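Local coordinates for protein alternansucrase (Leuconostoc mesenteroides, PDB 6HVG) that belongs to glycoside hydrolase family 70 and joins a large TIM-barrel-related domain to repeats of the choline-binding, cell-wall-binding type, at residues A[267-272]-A[276-281]. Sequence-based numbering, arbitrary orientation.
Sequences GGFQDV and RIYFAP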
loop_
_atom_site.group_PDB
_atom_site.type_symbol
_atom_site.label_atom_id
_atom_site.label_comp_id
_atom_site.label_asym_id
_atom_site.label_seq_id
_atom_site.Cartn_x
_atom_site.Cartn_y
_atom_site.Cartn_z
ATOM N N GLY A 267 33.502 1.839 25.540
ATOM C CA GLY A 267 32.851 0.845 26.381
ATOM C C GLY A 267 33.815 0.243 27.373
ATOM O O GLY A 267 33.944 -0.976 27.455
ATOM N N GLY A 268 34.496 1.100 28.127
ATOM C CA GLY A 268 35.345 0.629 29.215
ATOM C C GLY A 268 35.942 1.704 30.110
ATOM O O GLY A 268 36.040 2.866 29.735
ATOM N N PHE A 269 36.350 1.297 31.303
ATOM C CA PHE A 269 37.087 2.172 32.214
ATOM C C PHE A 269 38.545 2.283 31.784
ATOM O O PHE A 269 39.040 1.496 30.979
ATOM C CB PHE A 269 37.055 1.646 33.647
ATOM C CG PHE A 269 35.755 1.893 34.361
ATOM C CD1 PHE A 269 34.800 0.885 34.478
ATOM C CD2 PHE A 269 35.508 3.124 34.943
ATOM C CE1 PHE A 269 33.619 1.111 35.153
ATOM C CE2 PHE A 269 34.329 3.360 35.619
ATOM C CZ PHE A 269 33.379 2.353 35.713
ATOM N N GLN A 270 39.232 3.263 32.356
ATOM C CA GLN A 270 40.569 3.604 31.921
ATOM C C GLN A 270 41.221 4.501 32.947
ATOM O O GLN A 270 40.691 5.565 33.250
ATOM C CB GLN A 270 40.454 4.329 30.587
ATOM C CG GLN A 270 41.764 4.832 30.012
ATOM C CD GLN A 270 42.774 3.742 29.806
ATOM O OE1 GLN A 270 43.905 3.873 30.238
ATOM N NE2 GLN A 270 42.369 2.653 29.139
ATOM N N ASP A 271 42.372 4.080 33.465
ATOM C CA ASP A 271 43.063 4.824 34.512
ATOM C C ASP A 271 44.020 5.827 33.894
ATOM O O ASP A 271 45.181 5.527 33.643
ATOM C CB ASP A 271 43.811 3.887 35.461
ATOM C CG ASP A 271 42.906 2.868 36.093
ATOM O OD1 ASP A 271 42.465 3.073 37.247
ATOM O OD2 ASP A 271 42.612 1.866 35.409
ATOM N N VAL A 272 43.510 7.024 33.630
ATOM C CA VAL A 272 44.295 8.110 33.058
ATOM C C VAL A 272 44.375 9.169 34.114
ATOM O O VAL A 272 43.371 9.501 34.714
ATOM C CB VAL A 272 43.601 8.741 31.841
ATOM C CG1 VAL A 272 44.570 9.635 31.071
ATOM C CG2 VAL A 272 43.015 7.650 30.967
ATOM N N ARG A 276 39.957 7.546 37.292
ATOM C CA ARG A 276 39.414 6.411 36.542
ATOM C C ARG A 276 38.121 6.791 35.824
ATOM O O ARG A 276 37.154 7.101 36.484
ATOM C CB ARG A 276 39.120 5.291 37.532
ATOM C CG ARG A 276 38.581 4.005 36.915
ATOM C CD ARG A 276 38.728 2.865 37.904
ATOM N NE ARG A 276 38.256 1.592 37.367
ATOM C CZ ARG A 276 38.947 0.805 36.554
ATOM N NH1 ARG A 276 40.164 1.144 36.139
ATOM N NH2 ARG A 276 38.407 -0.333 36.146
ATOM N N ILE A 277 38.116 6.799 34.492
ATOM C CA ILE A 277 36.979 7.303 33.738
ATOM C C ILE A 277 36.383 6.248 32.824
ATOM O O ILE A 277 37.109 5.543 32.136
ATOM C CB ILE A 277 37.433 8.449 32.806
ATOM C CG1 ILE A 277 38.099 9.574 33.593
ATOM C CG2 ILE A 277 36.267 9.024 32.003
ATOM C CD1 ILE A 277 38.947 10.503 32.749
ATOM N N TYR A 278 35.067 6.194 32.751
ATOM C CA TYR A 278 34.419 5.269 31.850
ATOM C C TYR A 278 34.127 6.018 30.569
ATOM O O TYR A 278 33.737 7.195 30.597
ATOM C CB TYR A 278 33.130 4.727 32.446
ATOM C CG TYR A 278 32.557 3.577 31.669
ATOM C CD1 TYR A 278 31.636 3.768 30.629
ATOM C CD2 TYR A 278 32.945 2.288 31.965
ATOM C CE1 TYR A 278 31.118 2.682 29.926
ATOM C CE2 TYR A 278 32.442 1.201 31.268
ATOM C CZ TYR A 278 31.525 1.403 30.265
ATOM O OH TYR A 278 31.029 0.324 29.601
ATOM N N PHE A 279 34.315 5.335 29.445
ATOM C CA PHE A 279 34.041 5.922 28.148
ATOM C C PHE A 279 32.960 5.144 27.444
ATOM O O PHE A 279 32.974 3.912 27.458
ATOM C CB PHE A 279 35.306 5.949 27.306
ATOM C CG PHE A 279 36.381 6.808 27.888
ATOM C CD1 PHE A 279 36.439 8.141 27.567
ATOM C CD2 PHE A 279 37.310 6.289 28.784
ATOM C CE1 PHE A 279 37.403 8.953 28.116
ATOM C CE2 PHE A 279 38.290 7.096 29.337
ATOM C CZ PHE A 279 38.330 8.438 29.006
ATOM N N ALA A 280 32.034 5.860 26.815
ATOM C CA ALA A 280 30.829 5.256 26.251
ATOM C C ALA A 280 31.074 4.288 25.075
ATOM O O ALA A 280 32.056 4.426 24.349
ATOM C CB ALA A 280 29.876 6.347 25.821
ATOM N N PRO A 281 30.179 3.295 24.904
ATOM C CA PRO A 281 30.341 2.241 23.912
ATOM C C PRO A 281 30.456 2.653 22.463
ATOM O O PRO A 281 31.219 2.015 21.712
ATOM C CB PRO A 281 29.067 1.415 24.077
ATOM C CG PRO A 281 28.766 1.518 25.517
ATOM C CD PRO A 281 29.217 2.886 25.946
#
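F269 and Y278 supply the aromatic part of this contact between two short antiparallel strands. The edge of the Y278 ring points at the face of F269 in a T-shaped stack, with centroids 4.8 Å apart and planes at 75°. Y278 CD2 does most of the touching, lying 3.4 Å from F269 CD1 and reaching the face nearer its rim than its middle. Beside it, Y278 CB makes a CH-pi contact over the same ring, 4.0 Å from the F269 centroid. With CG anti to the backbone N (chi1 -169°), the Y278 ring is carried back along the partner strand, where one face covers the backbone of G268.

Near the turn, D271 and R276 form a salt bridge, OD2 of D271 lying 2.7 Å from NH1 of R276 at the guanidinium edge. The R276 chain is extended from CG to NE and brings the guanidinium flat against CB of F269, its plane within 10° of the phenyl plane. NE is paired with E291 of strand 286-293, so two carboxylates hold the group.

The two segments make a β-hairpin within a choline-binding repeat; strand 268-270 is the outer strand of a four-stranded antiparallel sheet, and 277-279 goes on to pair with 286-293. Backbone bonds join them: I277 N donates almost straight to Q270 O, and F279 N to G268 O at 3.0 Å. G267 and G268 both face F279 in a G1 beta bulge, which closes this end of the hairpin pairing; N of G268 bonds F279 O at 3.3 Å, while N of G267 adds weak bonds to the carbonyls of F279 and A280.

On the face bearing Q270, I277 and F279, Q270 CB meets the F279 ring edge at CE2, 3.7 Å away, and Y257 of a loop touches Q270 and F279.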